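Local coordinates for TCP pilus virulence regulatory protein (Vibrio cholerae, PDB 4MLO), which probably activates transcription of cholera virulence genes, including those of the TCP pilus, by binding DNA as an AraC-family regulator, at residues A[121-126]-A[152-157]; A[182-187]-A[192-197]. All coordinates share one frame; numbering follows the deposited sequence.

Both contacts lie at the surface, on opposite sides of the chain's centre, with about 38 Å between their own centres. They have no secondary-structure element in common. Contact 1 bridges two consecutive helices of the cupin-like part, 121-131 and 141-159; contact 2 ties the loop before helix 188-195 to the end of that same helix, in the all-helical part of the chain. In each, one salt-bridged pair is the sole close contact between the segments. In contact 1 a straight lysine meets an aspartate, whereas in contact 2 the arginine lies against a tryptophan of its own loop and the glutamate belongs to a helix turn closed by a Schellman motif.

Contact 1: residues A[121-126]-A[152-157]; sequences HNDIAV and FSKVEK
The backbones of 121-126 and 152-157 stay well apart, the CA atoms of Asp123 and Lys154 being 12.1 Å from each other, so that only side chains join the two segments. The contact is an interhelical salt bridge on the outside of the cupin-like domain: Asp123 sits in the first turn of helix 121-131, and Lys154 in the later part of helix 141-159. Only about 62 Å² of surface is buried between the segments, shared equally by these two residues.

Lysine supplies most of the reach. Its CG is tucked between the backbone N and the carbonyl carbon (chi1 58°), and from there the chain runs fully extended to the ammonium group. The shorter Asp123 side chain comes from the opposite direction, with CG anti to its own carbonyl carbon. Lys154 NZ donates to Asp123 OD1 at 2.7 Å, and OD1 receives the bond through its syn lone pair, on the side of the second oxygen. That second oxygen is not an equal partner, since Asp123 OD2 remains 4.0 Å from Lys154 NZ. The grip is therefore single rather than forked. Placement of the carboxylate near the start of its helix would be expected to favour the negative charge.

Around the bridge the neighbours are aromatic and apolar. Asp123 also touches Phe147 and Phe151 of helix 141-159, while Lys154 rests on Trp117 of the edge strand 114-118, where Val155 packs as well. On a different side of its helix, Glu156 pairs with Arg105. At the bridge itself, the CE-NZ-OD1 angle from Lys154 to Asp123 is about 115°, close to tetrahedral, as suits an ammonium N-H directed at the oxygen.

Contact 2: residues A[182-187]-A[192-197]; sequences ITRNWR and CGELRT
Arg184 and Glu194 form the salt bridge that joins the loop 182-187 to the end of helix 188-195. Arg184 NH1 donates to Glu194 OE1 at 3.0 Å with an N-H...O angle of 161°. The oxygen lies at the guanidinium edge, near its plane, but is met on its anti side, and the two flat groups are turned 69° apart, so this is a single bond and not a paired, coplanar one. Arg184 NH2 is 3.8 Å from Glu194 OE1 and has a weak, long ion pair with Asp190. The arginine reaches across as an extended chain, while Glu194 bends at chi2 (-80°) to meet it.

Next to the bridge, Arg196 NH1 donates to the backbone Glu194 O at 2.8 Å. Arg196 has positive phi and is the C-prime residue of the Schellman motif that ends the helix, with Thr197 N bonded to Cys192 O at 3.2 Å and a weak inner bond from Arg196 N to Gly193 O. Thr197 OG1 adds a bond to Leu195 O.

Trp186 lies against the arginine within the loop: its CZ3 is 3.5 Å above one face of the Arg184 guanidinium, offset toward the rim, and Arg184 CD lies above the rim of the indole. The indole NE1 is held by Asp181 O. Trp186 then packs inward on Leu177 and Val178 of helix 170-180 and on Phe213 and Ile217 of helix 213-230, while Leu195 bridges helices 170-180 and 199-207. Helices 188-195 and 199-207 are consistent with the first helix-turn-helix of an AraC-family DNA-binding domain, with 170-180 packed against the former.

Contact 1: residues A[121-126]-A[152-157]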
loop_
_atom_site.group_PDB
_atom_site.type_symbol
_atom_site.label_atom_id
_atom_site.label_comp_id
_atom_site.label_asym_id
_atom_site.label_seq_id
_atom_site.Cartn_x
_atom_site.Cartn_y
_atom_site.Cartn_z
ATOM N N HIS A 121 -22.066 -5.365 8.490
ATOM C CA HIS A 121 -22.352 -6.462 7.570
ATOM C C HIS A 121 -22.297 -6.010 6.116
ATOM O O HIS A 121 -21.586 -6.601 5.295
ATOM C CB HIS A 121 -23.732 -7.064 7.890
ATOM N N ASN A 122 -23.048 -4.961 5.780
ATOM C CA ASN A 122 -23.183 -4.563 4.384
ATOM C C ASN A 122 -21.829 -4.178 3.779
ATOM O O ASN A 122 -21.540 -4.522 2.625
ATOM C CB ASN A 122 -24.180 -3.410 4.285
ATOM N N ASP A 123 -20.975 -3.494 4.555
ATOM C CA ASP A 123 -19.703 -3.004 4.019
ATOM C C ASP A 123 -18.744 -4.148 3.697
ATOM O O ASP A 123 -18.076 -4.132 2.653
ATOM C CB ASP A 123 -19.043 -2.031 5.005
ATOM C CG ASP A 123 -19.667 -0.634 4.985
ATOM O OD1 ASP A 123 -19.372 0.153 5.915
ATOM O OD2 ASP A 123 -20.461 -0.324 4.067
ATOM N N ILE A 124 -18.623 -5.132 4.590
ATOM C CA ILE A 124 -17.678 -6.214 4.322
ATOM C C ILE A 124 -18.179 -7.054 3.154
ATOM O O ILE A 124 -17.385 -7.636 2.399
ATOM C CB ILE A 124 -17.430 -7.043 5.605
ATOM C CG1 ILE A 124 -16.169 -7.902 5.472
ATOM C CG2 ILE A 124 -18.619 -7.925 5.948
ATOM C CD1 ILE A 124 -14.885 -7.103 5.369
ATOM N N ALA A 125 -19.494 -7.084 2.941
ATOM C CA ALA A 125 -20.034 -7.810 1.800
ATOM C C ALA A 125 -19.602 -7.174 0.486
ATOM O O ALA A 125 -19.227 -7.883 -0.457
ATOM C CB ALA A 125 -21.560 -7.870 1.894
ATOM N N VAL A 126 -19.634 -5.839 0.400
ATOM C CA VAL A 126 -19.261 -5.178 -0.849
ATOM C C VAL A 126 -17.777 -5.386 -1.135
ATOM O O VAL A 126 -17.387 -5.710 -2.263
ATOM C CB VAL A 126 -19.627 -3.681 -0.799
ATOM C CG1 VAL A 126 -19.029 -2.937 -1.989
ATOM C CG2 VAL A 126 -21.157 -3.511 -0.751
ATOM N N PHE A 152 -14.030 6.028 2.819
ATOM C CA PHE A 152 -12.857 6.812 3.178
ATOM C C PHE A 152 -13.244 8.000 4.043
ATOM O O PHE A 152 -12.527 8.346 4.986
ATOM C CB PHE A 152 -12.134 7.295 1.919
ATOM C CG PHE A 152 -11.596 6.189 1.040
ATOM C CD1 PHE A 152 -11.237 4.963 1.568
ATOM C CD2 PHE A 152 -11.433 6.390 -0.324
ATOM C CE1 PHE A 152 -10.745 3.956 0.763
ATOM C CE2 PHE A 152 -10.929 5.366 -1.139
ATOM C CZ PHE A 152 -10.580 4.167 -0.590
ATOM N N SER A 153 -14.372 8.649 3.734
ATOM C CA SER A 153 -14.822 9.767 4.557
ATOM C C SER A 153 -15.016 9.373 6.028
ATOM O O SER A 153 -14.619 10.122 6.930
ATOM C CB SER A 153 -16.111 10.359 3.991
ATOM O OG SER A 153 -15.805 11.067 2.807
ATOM N N LYS A 154 -15.690 8.255 6.299
ATOM C CA LYS A 154 -15.927 7.919 7.704
ATOM C C LYS A 154 -14.649 7.445 8.388
ATOM O O LYS A 154 -14.463 7.716 9.581
ATOM C CB LYS A 154 -17.061 6.904 7.849
ATOM C CG LYS A 154 -16.909 5.577 7.144
ATOM C CD LYS A 154 -18.254 4.849 7.162
ATOM C CE LYS A 154 -18.156 3.463 6.551
ATOM N NZ LYS A 154 -19.487 2.781 6.471
ATOM N N VAL A 155 -13.734 6.793 7.660
ATOM C CA VAL A 155 -12.410 6.488 8.226
ATOM C C VAL A 155 -11.656 7.771 8.561
ATOM O O VAL A 155 -11.033 7.882 9.619
ATOM C CB VAL A 155 -11.596 5.598 7.273
ATOM C CG1 VAL A 155 -10.198 5.348 7.819
ATOM C CG2 VAL A 155 -12.323 4.301 7.054
ATOM N N GLU A 156 -11.671 8.753 7.652
ATOM C CA GLU A 156 -10.975 10.003 7.936
ATOM C C GLU A 156 -11.576 10.697 9.155
ATOM O O GLU A 156 -10.845 11.246 9.985
ATOM C CB GLU A 156 -11.010 10.920 6.713
ATOM C CG GLU A 156 -10.156 10.404 5.526
ATOM C CD GLU A 156 -10.077 11.398 4.391
ATOM O OE1 GLU A 156 -10.974 12.280 4.309
ATOM O OE2 GLU A 156 -9.108 11.312 3.586
ATOM N N LYS A 157 -12.907 10.696 9.272
ATOM C CA LYS A 157 -13.549 11.355 10.403
ATOM C C LYS A 157 -13.207 10.647 11.705
ATOM O O LYS A 157 -12.949 11.304 12.714
ATOM C CB LYS A 157 -15.061 11.412 10.193
ATOM C CG LYS A 157 -15.860 12.094 11.333
ATOM C CD LYS A 157 -17.334 12.112 10.982
ATOM C CE LYS A 157 -18.226 12.485 12.177
ATOM N NZ LYS A 157 -17.851 13.781 12.771
#

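Contact 2: residues A[182-187]-A[192-197]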
loop_
_atom_site.group_PDB
_atom_site.type_symbol
_atom_site.label_atom_id
_atom_site.label_comp_id
_atom_site.label_asym_id
_atom_site.label_seq_id
_atom_site.Cartn_x
_atom_site.Cartn_y
_atom_site.Cartn_z
ATOM N N ILE A 182 12.415 4.384 -13.384
ATOM C CA ILE A 182 12.750 3.628 -12.181
ATOM C C ILE A 182 14.210 3.184 -12.158
ATOM O O ILE A 182 14.775 2.988 -11.066
ATOM C CB ILE A 182 11.783 2.435 -12.084
ATOM C CG1 ILE A 182 11.883 1.729 -10.735
ATOM C CG2 ILE A 182 12.057 1.423 -13.179
ATOM C CD1 ILE A 182 11.434 2.598 -9.579
ATOM N N THR A 183 14.856 3.008 -13.342
ATOM C CA THR A 183 16.230 2.530 -13.423
ATOM C C THR A 183 17.243 3.661 -13.418
ATOM O O THR A 183 18.435 3.385 -13.352
ATOM C CB THR A 183 16.478 1.632 -14.673
ATOM O OG1 THR A 183 16.475 2.403 -15.891
ATOM C CG2 THR A 183 15.467 0.549 -14.794
ATOM N N ARG A 184 16.787 4.902 -13.467
ATOM C CA ARG A 184 17.728 6.005 -13.439
ATOM C C ARG A 184 18.555 5.957 -12.163
ATOM O O ARG A 184 18.050 5.562 -11.089
ATOM C CB ARG A 184 16.967 7.325 -13.560
ATOM C CG ARG A 184 17.850 8.562 -13.553
ATOM C CD ARG A 184 17.023 9.771 -13.964
ATOM N NE ARG A 184 17.757 10.995 -13.669
ATOM C CZ ARG A 184 17.302 12.223 -13.906
ATOM N NH1 ARG A 184 16.116 12.410 -14.466
ATOM N NH2 ARG A 184 18.056 13.264 -13.565
ATOM N N ASN A 185 19.812 6.427 -12.274
ATOM C CA ASN A 185 20.750 6.418 -11.147
ATOM C C ASN A 185 20.483 7.652 -10.276
ATOM O O ASN A 185 21.290 8.588 -10.176
ATOM C CB ASN A 185 22.209 6.328 -11.591
ATOM C CG ASN A 185 22.506 5.083 -12.435
ATOM O OD1 ASN A 185 23.122 5.171 -13.495
ATOM N ND2 ASN A 185 22.075 3.901 -11.950
ATOM N N TRP A 186 19.308 7.643 -9.659
ATOM C CA TRP A 186 18.810 8.790 -8.903
ATOM C C TRP A 186 19.735 9.142 -7.744
ATOM O O TRP A 186 20.198 8.278 -6.997
ATOM C CB TRP A 186 17.421 8.513 -8.326
ATOM C CG TRP A 186 16.348 8.330 -9.324
ATOM C CD1 TRP A 186 15.757 7.157 -9.659
ATOM C CD2 TRP A 186 15.724 9.340 -10.100
ATOM N NE1 TRP A 186 14.767 7.376 -10.607
ATOM C CE2 TRP A 186 14.728 8.707 -10.895
ATOM C CE3 TRP A 186 15.909 10.722 -10.231
ATOM C CZ2 TRP A 186 13.930 9.399 -11.781
ATOM C CZ3 TRP A 186 15.101 11.402 -11.099
ATOM C CH2 TRP A 186 14.125 10.736 -11.870
ATOM N N ARG A 187 19.975 10.442 -7.600
ATOM C CA ARG A 187 20.688 11.051 -6.486
ATOM C C ARG A 187 19.859 12.243 -5.996
ATOM O O ARG A 187 18.991 12.751 -6.703
ATOM C CB ARG A 187 22.062 11.569 -6.960
ATOM C CG ARG A 187 22.970 10.566 -7.651
ATOM C CD ARG A 187 23.972 11.284 -8.606
ATOM N NE ARG A 187 23.318 12.181 -9.581
ATOM C CZ ARG A 187 23.968 12.928 -10.478
ATOM N NH1 ARG A 187 25.289 12.880 -10.550
ATOM N NH2 ARG A 187 23.303 13.715 -11.314
ATOM N N CYS A 192 16.114 17.439 -6.430
ATOM C CA CYS A 192 15.991 18.870 -6.187
ATOM C C CYS A 192 15.917 19.611 -7.507
ATOM O O CYS A 192 15.131 20.567 -7.653
ATOM C CB CYS A 192 17.161 19.399 -5.377
ATOM S SG CYS A 192 17.210 18.724 -3.699
ATOM N N GLY A 193 16.731 19.165 -8.465
ATOM C CA GLY A 193 16.761 19.800 -9.785
ATOM C C GLY A 193 15.462 19.605 -10.540
ATOM O O GLY A 193 14.926 20.560 -11.130
ATOM N N GLU A 194 14.920 18.382 -10.530
ATOM C CA GLU A 194 13.691 18.111 -11.281
ATOM C C GLU A 194 12.486 18.806 -10.666
ATOM O O GLU A 194 11.629 19.314 -11.390
ATOM C CB GLU A 194 13.415 16.610 -11.367
ATOM C CG GLU A 194 14.416 15.802 -12.179
ATOM C CD GLU A 194 14.199 15.869 -13.680
ATOM O OE1 GLU A 194 14.880 15.092 -14.373
ATOM O OE2 GLU A 194 13.375 16.690 -14.166
ATOM N N LEU A 195 12.393 18.850 -9.336
ATOM C CA LEU A 195 11.265 19.451 -8.657
ATOM C C LEU A 195 11.465 20.951 -8.437
ATOM O O LEU A 195 10.532 21.633 -7.964
ATOM C CB LEU A 195 11.035 18.754 -7.317
ATOM C CG LEU A 195 10.701 17.266 -7.413
ATOM C CD1 LEU A 195 10.294 16.843 -5.997
ATOM C CD2 LEU A 195 9.610 16.867 -8.381
ATOM N N ARG A 196 12.647 21.467 -8.795
ATOM C CA ARG A 196 13.040 22.853 -8.498
ATOM C C ARG A 196 12.656 23.240 -7.072
ATOM O O ARG A 196 12.026 24.274 -6.820
ATOM C CB ARG A 196 12.415 23.842 -9.501
ATOM C CG ARG A 196 12.996 23.774 -10.910
ATOM C CD ARG A 196 12.483 22.596 -11.702
ATOM N NE ARG A 196 12.833 22.743 -13.116
ATOM C CZ ARG A 196 12.599 21.862 -14.076
ATOM N NH1 ARG A 196 12.048 20.688 -13.798
ATOM N NH2 ARG A 196 12.922 22.162 -15.344
ATOM N N THR A 197 13.019 22.370 -6.121
ATOM C CA THR A 197 12.731 22.569 -4.707
ATOM C C THR A 197 13.983 22.164 -3.950
ATOM O O THR A 197 14.658 21.224 -4.376
ATOM C CB THR A 197 11.520 21.711 -4.246
ATOM O OG1 THR A 197 10.378 21.965 -5.068
ATOM C CG2 THR A 197 11.150 21.996 -2.834
#